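Local coordinates for protein GTP cyclohydrolase (Enterococcus faecalis, PDB 2R41) that is of unknown function and belongs to the DUF960 family, with no cyclohydrolase activity established here, at residues N39-F52 against H64-I76. Numbering follows the deposited sequence. Where two conformers were deposited one is given.
Sequences NLKGVIPLNDLLHF and HFSQENSSVEMAI
Phe65 carries the tight part of this contact, its ring packed under Leu40 at the C-terminal end of helix 26-40 and beside Leu50 and Phe52 of strand 49-57. Leu40 CD2 sits squarely over one ring face, 3.9 Å from the centroid of Phe65, a CH-pi contact. Leu50 CG meets the ring edge at CE1, Ile44 CD1 approaches CE2, and the Phe52 ring lies obliquely alongside, planes 38° apart. CG of Phe65 stands anti to the backbone N (chi1 160°), which carries the ring under Leu40. Beside it the extended, buried side chain of Gln67 ties down the loop before the strand: NE2 donates to Pro45 O (3.1 Å) in the carbonyl plane, while OE1 accepts from Asn47 N (2.8 Å). Asn47 OD1 in turn takes Leu49 N, an Asx turn. His51 and Ser66 form an antiparallel hydrogen-bonded pair. The solvent side is looser: past the strand pairing, exposed Glu68 brings OE1 to the His51 ring edge at CE1 (3.3 Å), and a water links Leu49 O to Glu68 N. Strand 89-94 flanks 49-57 of this hairpin, strand 73-78 flanks 60-66, and helix 26-40 covers the face bearing Phe52 and Phe65.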
ATOM      1  N   ASN C  39      16.624  10.947 -18.125  1.00 44.04           N
ATOM      2  CA  ASN C  39      17.240  10.904 -19.439  1.00 44.07           C
ATOM      3  C   ASN C  39      16.324  10.666 -20.633  1.00 43.50           C
ATOM      4  O   ASN C  39      16.708  10.973 -21.767  1.00 44.78           O
ATOM      5  CB  ASN C  39      18.359   9.875 -19.479  1.00 43.42           C
ATOM      6  CG  ASN C  39      19.592  10.321 -18.754  1.00 46.06           C
ATOM      7  OD1 ASN C  39      19.718  11.478 -18.296  1.00 49.61           O
ATOM      8  ND2 ASN C  39      20.527   9.399 -18.636  1.00 48.48           N
ATOM      9  N   LEU C  40      15.135  10.117 -20.428  1.00 42.06           N
ATOM     10  CA  LEU C  40      14.329   9.772 -21.581  1.00 40.59           C
ATOM     11  C   LEU C  40      13.128  10.661 -21.725  1.00 41.78           C
ATOM     12  O   LEU C  40      13.002  11.347 -22.722  1.00 43.45           O
ATOM     13  CB  LEU C  40      13.990   8.309 -21.541  1.00 39.15           C
ATOM     14  CG  LEU C  40      15.078   7.386 -22.144  1.00 38.45           C
ATOM     15  CD1 LEU C  40      16.446   7.994 -22.231  1.00 37.82           C
ATOM     16  CD2 LEU C  40      15.162   6.019 -21.497  1.00 35.84           C
ATOM     17  N   LYS C  41      12.256  10.726 -20.734  1.00 42.02           N
ATOM     18  CA  LYS C  41      11.034  11.495 -20.949  1.00 43.86           C
ATOM     19  C   LYS C  41      11.407  12.905 -21.208  1.00 45.61           C
ATOM     20  O   LYS C  41      12.284  13.427 -20.551  1.00 47.07           O
ATOM     21  CB  LYS C  41      10.114  11.454 -19.769  1.00 43.88           C
ATOM     22  CG  LYS C  41       9.403  10.144 -19.630  1.00 44.63           C
ATOM     23  CD  LYS C  41       8.353  10.272 -18.549  1.00 48.68           C
ATOM     24  CE  LYS C  41       6.965  10.735 -19.106  1.00 53.10           C
ATOM     25  NZ  LYS C  41       6.818  11.169 -20.557  1.00 52.91           N
ATOM     26  N   GLY C  42      10.772  13.526 -22.185  1.00 46.98           N
ATOM     27  CA  GLY C  42      11.058  14.923 -22.469  1.00 47.74           C
ATOM     28  C   GLY C  42      12.237  15.022 -23.409  1.00 46.96           C
ATOM     29  O   GLY C  42      12.497  16.110 -23.961  1.00 48.69           O
ATOM     30  N   VAL C  43      12.933  13.896 -23.622  1.00 43.96           N
ATOM     31  CA  VAL C  43      14.091  13.918 -24.502  1.00 43.72           C
ATOM     32  C   VAL C  43      13.820  13.269 -25.842  1.00 44.62           C
ATOM     33  O   VAL C  43      14.037  13.901 -26.896  1.00 46.71           O
ATOM     34  CB  VAL C  43      15.367  13.333 -23.868  1.00 42.37           C
ATOM     35  CG1 VAL C  43      16.576  13.416 -24.851  1.00 40.99           C
ATOM     36  CG2 VAL C  43      15.684  14.055 -22.570  1.00 42.18           C
ATOM     37  N   ILE C  44      13.364  12.021 -25.833  1.00 43.51           N
ATOM     38  CA  ILE C  44      12.989  11.349 -27.078  1.00 44.32           C
ATOM     39  C   ILE C  44      11.579  10.733 -26.939  1.00 44.68           C
ATOM     40  O   ILE C  44      11.099  10.531 -25.796  1.00 44.64           O
ATOM     41  CB  ILE C  44      13.992  10.234 -27.431  1.00 43.40           C
ATOM     42  CG1 ILE C  44      13.582   8.940 -26.696  1.00 43.71           C
ATOM     43  CG2 ILE C  44      15.432  10.694 -27.207  1.00 41.63           C
ATOM     44  CD1 ILE C  44      14.614   8.274 -25.873  1.00 44.86           C
ATOM     45  N   PRO C  45      10.943  10.357 -28.078  1.00 45.30           N
ATOM     46  CA  PRO C  45       9.643   9.720 -28.023  1.00 45.31           C
ATOM     47  C   PRO C  45       9.845   8.314 -27.507  1.00 43.96           C
ATOM     48  O   PRO C  45      10.899   7.715 -27.741  1.00 43.32           O
ATOM     49  CB  PRO C  45       9.209   9.640 -29.473  1.00 46.73           C
ATOM     50  CG  PRO C  45      10.305  10.051 -30.275  1.00 47.30           C
ATOM     51  CD  PRO C  45      11.471  10.406 -29.446  1.00 46.34           C
ATOM     52  N   LEU C  46       8.853   7.791 -26.796  1.00 44.32           N
ATOM     53  CA  LEU C  46       8.983   6.491 -26.145  1.00 42.86           C
ATOM     54  C   LEU C  46       8.010   5.467 -26.674  1.00 44.23           C
ATOM     55  O   LEU C  46       6.807   5.717 -26.833  1.00 45.10           O
ATOM     56  CB  LEU C  46       8.834   6.648 -24.647  1.00 40.99           C
ATOM     57  CG  LEU C  46      10.061   7.342 -24.106  1.00 40.65           C
ATOM     58  CD1 LEU C  46       9.925   7.647 -22.651  1.00 39.49           C
ATOM     59  CD2 LEU C  46      11.253   6.443 -24.338  1.00 40.93           C
ATOM     60  N   ASN C  47       8.574   4.314 -26.974  1.00 44.64           N
ATOM     61  CA  ASN C  47       7.841   3.122 -27.324  1.00 46.68           C
ATOM     62  C   ASN C  47       7.217   2.670 -26.037  1.00 45.30           C
ATOM     63  O   ASN C  47       7.677   3.026 -24.979  1.00 43.87           O
ATOM     64  CB  ASN C  47       8.894   2.113 -27.731  1.00 47.60           C
ATOM     65  CG  ASN C  47       8.368   1.025 -28.613  1.00 53.12           C
ATOM     66  OD1 ASN C  47       7.691   0.084 -28.149  1.00 57.27           O
ATOM     67  ND2 ASN C  47       8.739   1.091 -29.899  1.00 59.16           N
ATOM     68  N   ASP C  48       6.173   1.883 -26.077  1.00 46.44           N
ATOM     69  CA  ASP C  48       5.606   1.468 -24.810  1.00 45.73           C
ATOM     70  C   ASP C  48       6.408   0.351 -24.210  1.00 44.11           C
ATOM     71  O   ASP C  48       6.075  -0.132 -23.151  1.00 43.72           O
ATOM     72  CB  ASP C  48       4.166   1.024 -24.985  1.00 48.11           C
ATOM     73  CG  ASP C  48       4.031  -0.229 -25.836  1.00 51.62           C
ATOM     74  OD1 ASP C  48       5.066  -0.871 -26.132  1.00 56.55           O
ATOM     75  OD2 ASP C  48       2.888  -0.599 -26.203  1.00 55.44           O
ATOM     76  N   LEU C  49       7.446  -0.097 -24.906  1.00 44.15           N
ATOM     77  CA  LEU C  49       8.302  -1.146 -24.363  1.00 43.04           C
ATOM     78  C   LEU C  49       9.768  -0.826 -24.578  1.00 42.70           C
ATOM     79  O   LEU C  49      10.167  -0.434 -25.674  1.00 43.06           O
ATOM     80  CB  LEU C  49       7.963  -2.470 -24.977  1.00 43.88           C
ATOM     81  CG  LEU C  49       8.918  -3.582 -24.582  1.00 43.03           C
ATOM     82  CD1 LEU C  49       8.542  -4.187 -23.263  1.00 41.33           C
ATOM     83  CD2 LEU C  49       8.782  -4.604 -25.683  1.00 48.01           C
ATOM     84  N   LEU C  50      10.551  -0.967 -23.510  1.00 41.74           N
ATOM     85  CA  LEU C  50      11.893  -0.411 -23.441  1.00 41.55           C
ATOM     86  C   LEU C  50      12.891  -1.467 -23.032  1.00 42.56           C
ATOM     87  O   LEU C  50      12.680  -2.143 -22.012  1.00 42.81           O
ATOM     88  CB  LEU C  50      11.885   0.673 -22.397  1.00 39.81           C
ATOM     89  CG  LEU C  50      11.668   2.106 -22.842  1.00 39.10           C
ATOM     90  CD1 LEU C  50      10.635   2.291 -23.881  1.00 38.73           C
ATOM     91  CD2 LEU C  50      11.334   2.912 -21.643  1.00 38.76           C
ATOM     92  N   HIS C  51      13.963  -1.634 -23.809  1.00 44.23           N
ATOM     93  CA  HIS C  51      14.982  -2.651 -23.517  1.00 45.66           C
ATOM     94  C   HIS C  51      16.090  -2.001 -22.699  1.00 44.97           C
ATOM     95  O   HIS C  51      16.556  -0.903 -23.020  1.00 46.18           O
ATOM     96  CB  HIS C  51      15.596  -3.229 -24.788  1.00 47.42           C
ATOM     97  CG  HIS C  51      14.606  -3.839 -25.754  1.00 55.40           C
ATOM     98  ND1 HIS C  51      13.398  -3.247 -26.087  1.00 60.64           N
ATOM     99  CD2 HIS C  51      14.685  -4.958 -26.523  1.00 60.77           C
ATOM    100  CE1 HIS C  51      12.771  -3.979 -26.997  1.00 60.46           C
ATOM    101  NE2 HIS C  51      13.529  -5.022 -27.278  1.00 62.27           N
ATOM    102  N   PHE C  52      16.523  -2.657 -21.634  1.00 44.27           N
ATOM    103  CA  PHE C  52      17.738  -2.226 -20.963  1.00 43.85           C
ATOM    104  C   PHE C  52      18.711  -3.371 -20.792  1.00 45.66           C
ATOM    105  O   PHE C  52      18.386  -4.325 -20.115  1.00 46.00           O
ATOM    106  CB  PHE C  52      17.407  -1.679 -19.605  1.00 41.52           C
ATOM    107  CG  PHE C  52      16.522  -0.466 -19.646  1.00 39.77           C
ATOM    108  CD1 PHE C  52      17.057   0.793 -19.809  1.00 36.38           C
ATOM    109  CD2 PHE C  52      15.144  -0.585 -19.483  1.00 36.27           C
ATOM    110  CE1 PHE C  52      16.243   1.896 -19.826  1.00 33.93           C
ATOM    111  CE2 PHE C  52      14.345   0.505 -19.518  1.00 32.99           C
ATOM    112  CZ  PHE C  52      14.893   1.752 -19.687  1.00 35.11           C
ATOM    113  N   HIS C  64      22.760  -0.171 -21.084  0.50 45.48           N
ATOM    114  CA  HIS C  64      22.517   0.189 -22.453  0.50 45.56           C
ATOM    115  C   HIS C  64      21.019   0.238 -22.591  0.50 44.63           C
ATOM    116  O   HIS C  64      20.326  -0.684 -22.155  0.50 44.24           O
ATOM    117  CB  HIS C  64      23.067  -0.874 -23.385  0.50 46.63           C
ATOM    118  CG  HIS C  64      22.924  -0.528 -24.827  0.50 46.85           C
ATOM    119  ND1 HIS C  64      23.729   0.404 -25.448  0.50 47.92           N
ATOM    120  CD2 HIS C  64      22.066  -0.979 -25.769  0.50 46.80           C
ATOM    121  CE1 HIS C  64      23.381   0.502 -26.717  0.50 48.79           C
ATOM    122  NE2 HIS C  64      22.369  -0.319 -26.936  0.50 47.96           N
ATOM    123  N   PHE C  65      20.525   1.316 -23.189  1.00 44.61           N
ATOM    124  CA  PHE C  65      19.101   1.424 -23.541  1.00 44.03           C
ATOM    125  C   PHE C  65      18.864   1.341 -25.047  1.00 45.48           C
ATOM    126  O   PHE C  65      19.658   1.864 -25.839  1.00 46.32           O
ATOM    127  CB  PHE C  65      18.520   2.748 -23.039  1.00 43.21           C
ATOM    128  CG  PHE C  65      17.247   3.158 -23.733  1.00 42.50           C
ATOM    129  CD1 PHE C  65      16.065   2.446 -23.536  1.00 41.43           C
ATOM    130  CD2 PHE C  65      17.234   4.247 -24.602  1.00 42.80           C
ATOM    131  CE1 PHE C  65      14.882   2.822 -24.191  1.00 42.91           C
ATOM    132  CE2 PHE C  65      16.055   4.639 -25.262  1.00 42.90           C
ATOM    133  CZ  PHE C  65      14.874   3.930 -25.060  1.00 42.97           C
ATOM    134  N   SER C  66      17.755   0.717 -25.436  1.00 45.62           N
ATOM    135  CA  SER C  66      17.278   0.792 -26.813  1.00 47.43           C
ATOM    136  C   SER C  66      15.802   0.467 -26.841  1.00 47.59           C
ATOM    137  O   SER C  66      15.265   0.044 -25.827  1.00 47.00           O
ATOM    138  CB  SER C  66      18.055  -0.172 -27.732  1.00 48.99           C
ATOM    139  OG  SER C  66      17.877  -1.540 -27.380  1.00 49.64           O
ATOM    140  N   GLN C  67      15.165   0.668 -27.996  1.00 49.31           N
ATOM    141  CA  GLN C  67      13.764   0.344 -28.236  1.00 50.38           C
ATOM    142  C   GLN C  67      13.565  -0.007 -29.715  1.00 53.80           C
ATOM    143  O   GLN C  67      14.344   0.430 -30.571  1.00 54.29           O
ATOM    144  CB  GLN C  67      12.832   1.499 -27.809  1.00 49.75           C
ATOM    145  CG  GLN C  67      13.043   2.836 -28.517  1.00 49.68           C
ATOM    146  CD  GLN C  67      12.204   3.971 -27.946  1.00 50.06           C
ATOM    147  OE1 GLN C  67      11.279   3.749 -27.181  1.00 51.41           O
ATOM    148  NE2 GLN C  67      12.525   5.198 -28.329  1.00 48.11           N
ATOM    149  N   GLU C  68      12.532  -0.818 -29.972  0.50 55.71           N
ATOM    150  CA  GLU C  68      12.055  -1.192 -31.305  0.50 59.30           C
ATOM    151  C   GLU C  68      11.660   0.091 -32.040  0.50 60.99           C
ATOM    152  O   GLU C  68      11.153   1.030 -31.413  0.50 60.25           O
ATOM    153  CB  GLU C  68      10.822  -2.120 -31.189  0.50 59.96           C
ATOM    154  CG  GLU C  68      11.070  -3.563 -30.650  0.50 60.32           C
ATOM    155  CD  GLU C  68       9.969  -4.086 -29.661  0.50 60.23           C
ATOM    156  OE1 GLU C  68      10.257  -5.043 -28.900  0.50 60.29           O
ATOM    157  OE2 GLU C  68       8.833  -3.549 -29.623  0.50 60.54           O
ATOM    158  N   ASN C  69      11.901   0.144 -33.354  1.00 63.94           N
ATOM    159  CA  ASN C  69      11.491   1.307 -34.176  1.00 66.72           C
ATOM    160  C   ASN C  69      12.200   2.595 -33.839  1.00 66.08           C
ATOM    161  O   ASN C  69      11.586   3.669 -33.911  1.00 67.05           O
ATOM    162  CB  ASN C  69       9.987   1.599 -34.043  1.00 67.94           C
ATOM    163  CG  ASN C  69       9.149   0.587 -34.732  1.00 71.41           C
ATOM    164  OD1 ASN C  69       9.637  -0.164 -35.589  1.00 73.80           O
ATOM    165  ND2 ASN C  69       7.874   0.538 -34.363  1.00 73.78           N
ATOM    166  N   SER C  70      13.464   2.518 -33.449  1.00 64.92           N
ATOM    167  CA  SER C  70      14.172   3.740 -33.150  1.00 64.42           C
ATOM    168  C   SER C  70      15.649   3.518 -33.210  1.00 64.12           C
ATOM    169  O   SER C  70      16.135   2.434 -32.931  1.00 63.29           O
ATOM    170  CB  SER C  70      13.751   4.295 -31.789  1.00 62.77           C
ATOM    171  OG  SER C  70      14.629   5.333 -31.374  1.00 64.26           O
ATOM    172  N   SER C  71      16.357   4.568 -33.582  1.00 65.41           N
ATOM    173  CA  SER C  71      17.773   4.454 -33.828  1.00 67.28           C
ATOM    174  C   SER C  71      18.560   4.927 -32.615  1.00 66.38           C
ATOM    175  O   SER C  71      19.784   4.832 -32.565  1.00 67.10           O
ATOM    176  CB  SER C  71      18.162   5.193 -35.124  1.00 69.48           C
ATOM    177  OG  SER C  71      17.776   6.549 -35.070  1.00 69.09           O
ATOM    178  N   VAL C  72      17.859   5.399 -31.605  1.00 66.00           N
ATOM    179  CA  VAL C  72      18.543   5.737 -30.376  1.00 65.68           C
ATOM    180  C   VAL C  72      19.015   4.527 -29.574  1.00 64.84           C
ATOM    181  O   VAL C  72      18.263   3.560 -29.389  1.00 64.72           O
ATOM    182  CB  VAL C  72      17.696   6.637 -29.506  1.00 64.82           C
ATOM    183  CG1 VAL C  72      18.130   6.489 -28.062  1.00 63.48           C
ATOM    184  CG2 VAL C  72      17.882   8.079 -29.984  1.00 66.70           C
ATOM    185  N   GLU C  73      20.287   4.580 -29.180  1.00 65.18           N
ATOM    186  CA  GLU C  73      20.865   3.740 -28.121  1.00 64.74           C
ATOM    187  C   GLU C  73      21.464   4.733 -27.143  1.00 63.74           C
ATOM    188  O   GLU C  73      21.770   5.870 -27.497  1.00 64.41           O
ATOM    189  CB  GLU C  73      22.022   2.810 -28.579  1.00 66.42           C
ATOM    190  CG  GLU C  73      22.212   2.533 -30.082  1.00 71.41           C
ATOM    191  CD  GLU C  73      21.270   1.443 -30.615  1.00 75.60           C
ATOM    192  OE1 GLU C  73      21.198   0.360 -29.982  1.00 75.32           O
ATOM    193  OE2 GLU C  73      20.615   1.670 -31.676  1.00 78.70           O
HETATM  194  N   MSE C  74      21.663   4.289 -25.917  1.00 62.28           N
HETATM  195  CA  MSE C  74      22.222   5.135 -24.918  1.00 62.17           C
HETATM  196  C   MSE C  74      22.885   4.246 -23.920  1.00 60.11           C
HETATM  197  O   MSE C  74      22.332   3.215 -23.562  1.00 59.47           O
HETATM  198  CB  MSE C  74      21.125   5.911 -24.237  1.00 61.15           C
HETATM  199  CG  MSE C  74      21.680   6.974 -23.371  1.00 63.33           C
HETATM  200 SE   MSE C  74      20.266   8.112 -22.764  0.75 66.26          SE
HETATM  201  CE  MSE C  74      21.358   9.663 -22.160  1.00 68.55           C
ATOM    202  N   ALA C  75      24.083   4.635 -23.500  1.00 59.79           N
ATOM    203  CA  ALA C  75      24.812   3.952 -22.437  1.00 58.40           C
ATOM    204  C   ALA C  75      24.822   4.854 -21.216  1.00 57.45           C
ATOM    205  O   ALA C  75      25.213   6.011 -21.312  1.00 58.39           O
ATOM    206  CB  ALA C  75      26.226   3.635 -22.884  1.00 59.68           C
ATOM    207  N   ILE C  76      24.364   4.340 -20.080  1.00 55.80           N
ATOM    208  CA  ILE C  76      24.266   5.139 -18.864  1.00 55.41           C
ATOM    209  C   ILE C  76      25.110   4.475 -17.810  1.00 55.53           C
ATOM    210  O   ILE C  76      24.808   3.370 -17.388  1.00 54.67           O
ATOM    211  CB  ILE C  76      22.794   5.288 -18.352  1.00 54.15           C
ATOM    212  CG1 ILE C  76      21.884   5.966 -19.380  1.00 54.61           C
ATOM    213  CG2 ILE C  76      22.734   6.196 -17.175  1.00 55.13           C
ATOM    214  CD1 ILE C  76      21.179   5.015 -20.347  1.00 55.39           C
TER
HETATM  215  O   HOH W   1      11.142  -1.645 -27.986  1.00 37.83           O